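Long-range contact in malic enzyme (PDB 3NV9), which probably catalyses the oxidative decarboxylation of malate to pyruvate with reduction of NAD or NADP, as in other malic enzymes, and is built as a dimer: residues Arg89-Leu103 and Gln159-Ser171. Residues are numbered along the deposited sequence; the frame is centred on the assembly and turned at random.
Sequences RGNFVGVVSDSTRVL and QHTFGAINLEDIS
Phe92 and Phe162 stack where strands 92-97 and 164-167, neighbours at the centre of the four-stranded parallel sheet in the malic enzyme N-terminal domain, begin to pair. At this end a ring stack and the bonds of Arg89 add to the backbone ladder. The rings form an offset stack, centroids 4.6 Å apart and planes at 30°, with Phe162 CE1 over the face of Phe92. Phe162 owes this position to its first torsion (chi1 -67°), with CG beside the backbone N; Gly94 CA covers one of its faces in a CH-pi contact, 3.8 Å from the ring centroid, and Thr161 CG2 lies over the opposite face. Nearby, the extended Arg89 chain clasps the turn entering strand 164-167: NE donates to Phe162 O at 2.8 Å, from above the carbonyl plane, and NH2 to Gln159 O. The second subunit covers this end, its Ile49 packing on Phe92 and its Cys136 O hydrogen-bonded to Thr161 OG1. Along the strands the bonds alternate, Gly94 N to Ala164 O and then Asn166 N to Gly94 O (2.8 Å). Beyond Ser97 the ladder gives way to loops, and the more open side lies at Arg101 and Ser171, both partly exposed, where one guanidinium face of Arg101 lies over Ser171 CB. A water bridges Asp98 OD1, also bonded to Ser139, and Ser171 OG. Two backbone donors still converge there on Asp169 O, Thr100 N at 3.3 Å and Arg101 N at 2.9 Å.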
ATOM      1  N   ARG A  89      10.249   2.120   0.205  1.00 23.09           N
ATOM      2  CA  ARG A  89      10.135   2.675  -1.172  1.00 22.11           C
ATOM      3  C   ARG A  89      10.998   1.944  -2.234  1.00 22.03           C
ATOM      4  O   ARG A  89      10.525   1.602  -3.326  1.00 20.20           O
ATOM      5  CB  ARG A  89      10.445   4.169  -1.203  1.00 22.33           C
ATOM      6  CG  ARG A  89      10.352   4.770  -2.613  1.00 19.82           C
ATOM      7  CD  ARG A  89      10.668   6.299  -2.606  1.00 22.10           C
ATOM      8  NE  ARG A  89      10.195   6.949  -3.844  1.00 21.76           N
ATOM      9  CZ  ARG A  89      10.566   8.151  -4.322  1.00 22.28           C
ATOM     10  NH1 ARG A  89      11.423   8.954  -3.649  1.00 22.26           N
ATOM     11  NH2 ARG A  89      10.025   8.581  -5.471  1.00 20.03           N
ATOM     12  N   GLY A  90      12.267   1.709  -1.903  1.00 22.28           N
ATOM     13  CA  GLY A  90      13.180   1.041  -2.841  1.00 21.52           C
ATOM     14  C   GLY A  90      12.720  -0.298  -3.352  1.00 22.28           C
ATOM     15  O   GLY A  90      13.156  -0.721  -4.429  1.00 23.41           O
ATOM     16  N   ASN A  91      11.820  -0.980  -2.625  1.00 21.87           N
ATOM     17  CA  ASN A  91      11.257  -2.240  -3.158  1.00 22.56           C
ATOM     18  C   ASN A  91       9.712  -2.173  -3.324  1.00 22.53           C
ATOM     19  O   ASN A  91       9.054  -3.209  -3.375  1.00 23.23           O
ATOM     20  CB  ASN A  91      11.745  -3.418  -2.269  1.00 22.37           C
ATOM     21  CG  ASN A  91      11.512  -4.828  -2.890  1.00 23.30           C
ATOM     22  OD1 ASN A  91      10.980  -5.714  -2.209  1.00 21.88           O
ATOM     23  ND2 ASN A  91      11.896  -5.027  -4.140  1.00 18.32           N
ATOM     24  N   PHE A  92       9.144  -0.953  -3.463  1.00 21.34           N
ATOM     25  CA  PHE A  92       7.661  -0.733  -3.337  1.00 21.10           C
ATOM     26  C   PHE A  92       7.080  -0.377  -4.693  1.00 21.13           C
ATOM     27  O   PHE A  92       7.494   0.636  -5.321  1.00 21.44           O
ATOM     28  CB  PHE A  92       7.343   0.392  -2.302  1.00 20.71           C
ATOM     29  CG  PHE A  92       5.928   0.370  -1.710  1.00 22.43           C
ATOM     30  CD1 PHE A  92       5.184  -0.834  -1.597  1.00 22.98           C
ATOM     31  CD2 PHE A  92       5.382   1.542  -1.167  1.00 20.17           C
ATOM     32  CE1 PHE A  92       3.889  -0.849  -0.992  1.00 22.16           C
ATOM     33  CE2 PHE A  92       4.094   1.557  -0.565  1.00 23.04           C
ATOM     34  CZ  PHE A  92       3.335   0.357  -0.488  1.00 22.85           C
ATOM     35  N   VAL A  93       6.127  -1.193  -5.148  1.00 20.38           N
ATOM     36  CA  VAL A  93       5.505  -1.022  -6.438  1.00 19.85           C
ATOM     37  C   VAL A  93       4.030  -0.695  -6.266  1.00 20.51           C
ATOM     38  O   VAL A  93       3.374  -1.340  -5.441  1.00 20.98           O
ATOM     39  CB  VAL A  93       5.705  -2.236  -7.336  1.00 20.22           C
ATOM     40  CG1 VAL A  93       4.841  -2.124  -8.593  1.00 15.54           C
ATOM     41  CG2 VAL A  93       7.249  -2.346  -7.726  1.00 20.01           C
ATOM     42  N   GLY A  94       3.536   0.343  -6.973  1.00 19.07           N
ATOM     43  CA  GLY A  94       2.095   0.655  -6.979  1.00 19.42           C
ATOM     44  C   GLY A  94       1.404   0.089  -8.204  1.00 19.07           C
ATOM     45  O   GLY A  94       1.856   0.312  -9.302  1.00 19.24           O
ATOM     46  N   VAL A  95       0.360  -0.695  -8.012  1.00 18.18           N
ATOM     47  CA  VAL A  95      -0.344  -1.307  -9.130  1.00 18.53           C
ATOM     48  C   VAL A  95      -1.505  -0.353  -9.341  1.00 19.54           C
ATOM     49  O   VAL A  95      -2.495  -0.424  -8.610  1.00 20.63           O
ATOM     50  CB  VAL A  95      -0.863  -2.763  -8.766  1.00 18.65           C
ATOM     51  CG1 VAL A  95      -1.477  -3.523  -9.954  1.00 13.55           C
ATOM     52  CG2 VAL A  95       0.314  -3.639  -8.241  1.00 20.68           C
ATOM     53  N   VAL A  96      -1.343   0.561 -10.284  1.00 19.50           N
ATOM     54  CA  VAL A  96      -2.238   1.694 -10.502  1.00 20.80           C
ATOM     55  C   VAL A  96      -3.180   1.353 -11.649  1.00 20.62           C
ATOM     56  O   VAL A  96      -2.753   0.951 -12.727  1.00 20.68           O
ATOM     57  CB  VAL A  96      -1.434   3.033 -10.769  1.00 20.86           C
ATOM     58  CG1 VAL A  96      -2.380   4.235 -11.089  1.00 20.14           C
ATOM     59  CG2 VAL A  96      -0.599   3.361  -9.564  1.00 20.17           C
ATOM     60  N   SER A  97      -4.471   1.424 -11.362  1.00 20.89           N
ATOM     61  CA  SER A  97      -5.498   1.183 -12.380  1.00 20.78           C
ATOM     62  C   SER A  97      -6.685   2.098 -12.140  1.00 20.77           C
ATOM     63  O   SER A  97      -6.934   2.468 -10.998  1.00 21.33           O
ATOM     64  CB  SER A  97      -5.990  -0.228 -12.325  1.00 20.32           C
ATOM     65  OG  SER A  97      -6.886  -0.469 -13.413  1.00 22.37           O
ATOM     66  N   ASP A  98      -7.389   2.473 -13.204  1.00 20.39           N
ATOM     67  CA  ASP A  98      -8.637   3.190 -13.059  1.00 21.98           C
ATOM     68  C   ASP A  98      -9.833   2.280 -13.273  1.00 23.20           C
ATOM     69  O   ASP A  98     -10.987   2.729 -13.297  1.00 23.02           O
ATOM     70  CB  ASP A  98      -8.656   4.489 -13.921  1.00 22.47           C
ATOM     71  CG  ASP A  98      -8.724   4.245 -15.443  1.00 23.90           C
ATOM     72  OD1 ASP A  98      -8.833   5.288 -16.144  1.00 26.17           O
ATOM     73  OD2 ASP A  98      -8.715   3.098 -15.953  1.00 22.26           O
ATOM     74  N   SER A  99      -9.505   0.985 -13.390  1.00 23.89           N
ATOM     75  CA  SER A  99     -10.413  -0.154 -13.541  1.00 24.67           C
ATOM     76  C   SER A  99     -11.327  -0.056 -14.749  1.00 25.05           C
ATOM     77  O   SER A  99     -12.460  -0.484 -14.723  1.00 25.36           O
ATOM     78  CB  SER A  99     -11.220  -0.412 -12.270  1.00 23.07           C
ATOM     79  OG  SER A  99     -10.367  -0.405 -11.184  1.00 23.75           O
ATOM     80  N   THR A 100     -10.757   0.442 -15.813  1.00 25.52           N
ATOM     81  CA  THR A 100     -11.458   0.798 -17.006  1.00 26.06           C
ATOM     82  C   THR A 100     -11.296  -0.324 -18.080  1.00 27.74           C
ATOM     83  O   THR A 100     -12.156  -0.496 -18.908  1.00 26.41           O
ATOM     84  CB  THR A 100     -10.889   2.198 -17.382  1.00 26.29           C
ATOM     85  OG1 THR A 100     -11.915   3.172 -17.489  1.00 28.02           O
ATOM     86  CG2 THR A 100      -9.935   2.212 -18.460  1.00 22.09           C
ATOM     87  N   ARG A 101     -10.213  -1.119 -18.029  1.00 28.81           N
ATOM     88  CA  ARG A 101     -10.077  -2.300 -18.904  1.00 29.09           C
ATOM     89  C   ARG A 101      -9.679  -3.550 -18.080  1.00 28.35           C
ATOM     90  O   ARG A 101      -8.583  -4.099 -18.188  1.00 28.14           O
ATOM     91  CB  ARG A 101      -9.068  -1.993 -20.040  1.00 30.06           C
ATOM     92  CG  ARG A 101      -9.267  -2.793 -21.344  1.00 34.50           C
ATOM     93  CD  ARG A 101     -10.723  -2.682 -21.838  1.00 42.70           C
ATOM     94  NE  ARG A 101     -10.962  -1.513 -22.708  1.00 49.49           N
ATOM     95  CZ  ARG A 101     -12.095  -0.789 -22.785  1.00 52.56           C
ATOM     96  NH1 ARG A 101     -13.161  -1.044 -22.015  1.00 49.36           N
ATOM     97  NH2 ARG A 101     -12.157   0.224 -23.655  1.00 53.45           N
ATOM     98  N   VAL A 102     -10.548  -3.993 -17.200  1.00 28.51           N
ATOM     99  CA  VAL A 102     -10.085  -5.082 -16.357  1.00 28.42           C
ATOM    100  C   VAL A 102     -10.489  -6.431 -16.871  1.00 27.74           C
ATOM    101  O   VAL A 102     -11.675  -6.828 -16.799  1.00 27.98           O
ATOM    102  CB  VAL A 102     -10.121  -4.798 -14.791  1.00 29.21           C
ATOM    103  CG1 VAL A 102     -10.639  -3.397 -14.443  1.00 27.83           C
ATOM    104  CG2 VAL A 102     -10.708  -5.904 -14.006  1.00 28.30           C
ATOM    105  N   LEU A 103      -9.470  -7.120 -17.408  1.00 25.74           N
ATOM    106  CA  LEU A 103      -9.638  -8.258 -18.300  1.00 25.51           C
ATOM    107  C   LEU A 103     -10.738  -7.985 -19.325  1.00 26.32           C
ATOM    108  O   LEU A 103     -10.903  -6.863 -19.734  1.00 27.13           O
ATOM    109  CB  LEU A 103      -9.922  -9.519 -17.530  1.00 24.43           C
ATOM    110  CG  LEU A 103      -9.089  -9.743 -16.271  1.00 25.42           C
ATOM    111  CD1 LEU A 103      -9.687 -10.943 -15.517  1.00 18.24           C
ATOM    112  CD2 LEU A 103      -7.610 -10.003 -16.646  1.00 20.36           C
ATOM    113  N   GLN A 159       4.047   9.276  -6.758  1.00 24.65           N
ATOM    114  CA  GLN A 159       5.309   8.689  -7.148  1.00 25.70           C
ATOM    115  C   GLN A 159       6.327   8.679  -6.028  1.00 25.99           C
ATOM    116  O   GLN A 159       7.254   7.860  -6.038  1.00 26.64           O
ATOM    117  CB  GLN A 159       5.912   9.474  -8.305  1.00 27.25           C
ATOM    118  CG  GLN A 159       6.676  10.693  -7.865  1.00 27.27           C
ATOM    119  CD  GLN A 159       7.250  11.426  -9.054  1.00 30.55           C
ATOM    120  OE1 GLN A 159       8.279  11.057  -9.568  1.00 28.20           O
ATOM    121  NE2 GLN A 159       6.565  12.463  -9.503  1.00 29.29           N
ATOM    122  N   HIS A 160       6.167   9.608  -5.084  1.00 25.65           N
ATOM    123  CA  HIS A 160       7.106   9.790  -3.986  1.00 25.58           C
ATOM    124  C   HIS A 160       7.079   8.679  -2.952  1.00 25.11           C
ATOM    125  O   HIS A 160       8.003   8.563  -2.133  1.00 24.02           O
ATOM    126  CB  HIS A 160       6.901  11.158  -3.346  1.00 24.87           C
ATOM    127  CG  HIS A 160       7.152  12.260  -4.310  1.00 26.69           C
ATOM    128  ND1 HIS A 160       6.142  12.823  -5.075  1.00 30.41           N
ATOM    129  CD2 HIS A 160       8.302  12.836  -4.715  1.00 26.58           C
ATOM    130  CE1 HIS A 160       6.669  13.699  -5.906  1.00 29.01           C
ATOM    131  NE2 HIS A 160       7.976  13.729  -5.702  1.00 28.79           N
ATOM    132  N   THR A 161       6.022   7.867  -3.030  1.00 25.05           N
ATOM    133  CA  THR A 161       5.834   6.721  -2.174  1.00 24.59           C
ATOM    134  C   THR A 161       6.562   5.482  -2.732  1.00 23.91           C
ATOM    135  O   THR A 161       6.865   4.545  -1.984  1.00 22.58           O
ATOM    136  CB  THR A 161       4.288   6.458  -2.058  1.00 25.99           C
ATOM    137  OG1 THR A 161       3.701   7.562  -1.359  1.00 27.65           O
ATOM    138  CG2 THR A 161       3.944   5.164  -1.302  1.00 22.72           C
ATOM    139  N   PHE A 162       6.805   5.468  -4.047  1.00 22.70           N
ATOM    140  CA  PHE A 162       7.095   4.205  -4.750  1.00 21.84           C
ATOM    141  C   PHE A 162       8.449   4.172  -5.448  1.00 21.64           C
ATOM    142  O   PHE A 162       9.029   5.226  -5.768  1.00 20.29           O
ATOM    143  CB  PHE A 162       5.988   3.850  -5.771  1.00 21.06           C
ATOM    144  CG  PHE A 162       4.676   3.514  -5.146  1.00 21.72           C
ATOM    145  CD1 PHE A 162       4.449   2.247  -4.594  1.00 23.06           C
ATOM    146  CD2 PHE A 162       3.667   4.451  -5.087  1.00 21.62           C
ATOM    147  CE1 PHE A 162       3.243   1.957  -4.011  1.00 24.24           C
ATOM    148  CE2 PHE A 162       2.447   4.167  -4.501  1.00 25.26           C
ATOM    149  CZ  PHE A 162       2.235   2.913  -3.948  1.00 25.77           C
ATOM    150  N   GLY A 163       8.915   2.943  -5.690  1.00 21.60           N
ATOM    151  CA  GLY A 163      10.168   2.670  -6.356  1.00 21.25           C
ATOM    152  C   GLY A 163       9.880   2.401  -7.792  1.00 22.47           C
ATOM    153  O   GLY A 163      10.788   2.500  -8.612  1.00 21.99           O
ATOM    154  N   ALA A 164       8.634   1.997  -8.106  1.00 22.66           N
ATOM    155  CA  ALA A 164       8.158   1.993  -9.483  1.00 22.29           C
ATOM    156  C   ALA A 164       6.644   2.063  -9.562  1.00 23.19           C
ATOM    157  O   ALA A 164       5.961   1.824  -8.562  1.00 24.43           O
ATOM    158  CB  ALA A 164       8.637   0.756 -10.211  1.00 23.07           C
ATOM    159  N   ILE A 165       6.120   2.341 -10.761  1.00 21.19           N
ATOM    160  CA  ILE A 165       4.707   2.289 -10.949  1.00 21.17           C
ATOM    161  C   ILE A 165       4.340   1.273 -12.000  1.00 21.47           C
ATOM    162  O   ILE A 165       4.908   1.264 -13.090  1.00 20.77           O
ATOM    163  CB  ILE A 165       4.070   3.652 -11.427  1.00 21.89           C
ATOM    164  CG1 ILE A 165       4.294   4.764 -10.416  1.00 18.61           C
ATOM    165  CG2 ILE A 165       2.588   3.421 -11.825  1.00 19.90           C
ATOM    166  CD1 ILE A 165       3.734   4.491  -9.090  1.00 19.14           C
ATOM    167  N   ASN A 166       3.354   0.443 -11.666  1.00 21.20           N
ATOM    168  CA  ASN A 166       2.926  -0.604 -12.559  1.00 21.30           C
ATOM    169  C   ASN A 166       1.491  -0.331 -12.972  1.00 21.46           C
ATOM    170  O   ASN A 166       0.534  -0.765 -12.309  1.00 22.05           O
ATOM    171  CB  ASN A 166       3.138  -1.959 -11.841  1.00 21.13           C
ATOM    172  CG  ASN A 166       2.528  -3.131 -12.583  1.00 21.11           C
ATOM    173  OD1 ASN A 166       1.402  -3.541 -12.254  1.00 21.56           O
ATOM    174  ND2 ASN A 166       3.255  -3.693 -13.565  1.00 15.75           N
ATOM    175  N   LEU A 167       1.336   0.414 -14.062  1.00 21.69           N
ATOM    176  CA  LEU A 167      -0.003   0.709 -14.621  1.00 21.76           C
ATOM    177  C   LEU A 167      -0.651  -0.580 -15.100  1.00 21.78           C
ATOM    178  O   LEU A 167      -0.001  -1.410 -15.725  1.00 22.38           O
ATOM    179  CB  LEU A 167       0.078   1.717 -15.795  1.00 22.27           C
ATOM    180  CG  LEU A 167       0.825   3.059 -15.556  1.00 20.89           C
ATOM    181  CD1 LEU A 167       1.232   3.724 -16.861  1.00 18.70           C
ATOM    182  CD2 LEU A 167      -0.041   4.028 -14.703  1.00 21.31           C
ATOM    183  N   GLU A 168      -1.933  -0.745 -14.815  1.00 21.90           N
ATOM    184  CA  GLU A 168      -2.690  -1.876 -15.324  1.00 22.65           C
ATOM    185  C   GLU A 168      -4.086  -1.432 -15.823  1.00 23.53           C
ATOM    186  O   GLU A 168      -4.705  -0.555 -15.198  1.00 21.92           O
ATOM    187  CB  GLU A 168      -2.925  -2.876 -14.170  1.00 23.26           C
ATOM    188  CG  GLU A 168      -1.683  -3.546 -13.562  1.00 23.50           C
ATOM    189  CD  GLU A 168      -1.161  -4.686 -14.413  1.00 25.64           C
ATOM    190  OE1 GLU A 168      -0.142  -5.266 -13.991  1.00 27.99           O
ATOM    191  OE2 GLU A 168      -1.767  -5.011 -15.491  1.00 25.89           O
ATOM    192  N   ASP A 169      -4.586  -2.112 -16.866  1.00 23.51           N
ATOM    193  CA  ASP A 169      -6.028  -2.213 -17.135  1.00 24.80           C
ATOM    194  C   ASP A 169      -6.681  -0.807 -17.273  1.00 24.72           C
ATOM    195  O   ASP A 169      -7.704  -0.482 -16.648  1.00 24.47           O
ATOM    196  CB  ASP A 169      -6.697  -3.063 -16.044  1.00 25.16           C
ATOM    197  CG  ASP A 169      -6.299  -4.546 -16.096  1.00 27.48           C
ATOM    198  OD1 ASP A 169      -5.399  -4.913 -16.868  1.00 30.39           O
ATOM    199  OD2 ASP A 169      -6.883  -5.374 -15.346  1.00 32.08           O
ATOM    200  N   ILE A 170      -6.014   0.017 -18.069  1.00 24.46           N
ATOM    201  CA  ILE A 170      -6.449   1.340 -18.459  1.00 25.40           C
ATOM    202  C   ILE A 170      -6.768   1.266 -19.963  1.00 26.04           C
ATOM    203  O   ILE A 170      -5.965   0.773 -20.781  1.00 25.65           O
ATOM    204  CB  ILE A 170      -5.343   2.393 -18.182  1.00 24.63           C
ATOM    205  CG1 ILE A 170      -4.887   2.276 -16.722  1.00 23.06           C
ATOM    206  CG2 ILE A 170      -5.795   3.799 -18.566  1.00 22.76           C
ATOM    207  CD1 ILE A 170      -3.938   3.369 -16.222  1.00 23.52           C
ATOM    208  N   SER A 171      -7.956   1.746 -20.310  1.00 26.19           N
ATOM    209  CA  SER A 171      -8.439   1.747 -21.690  1.00 26.62           C
ATOM    210  C   SER A 171      -7.552   2.562 -22.638  1.00 26.41           C
ATOM    211  O   SER A 171      -6.912   3.530 -22.226  1.00 26.71           O
ATOM    212  CB  SER A 171      -9.831   2.351 -21.699  1.00 26.93           C
ATOM    213  OG  SER A 171      -9.718   3.730 -21.368  1.00 28.33           O
TER
HETATM  214  O   HOH W   1      10.055  10.430  -7.883  1.00 43.74           O
HETATM  215  O   HOH W   2      -8.973   5.332 -18.819  1.00 22.44           O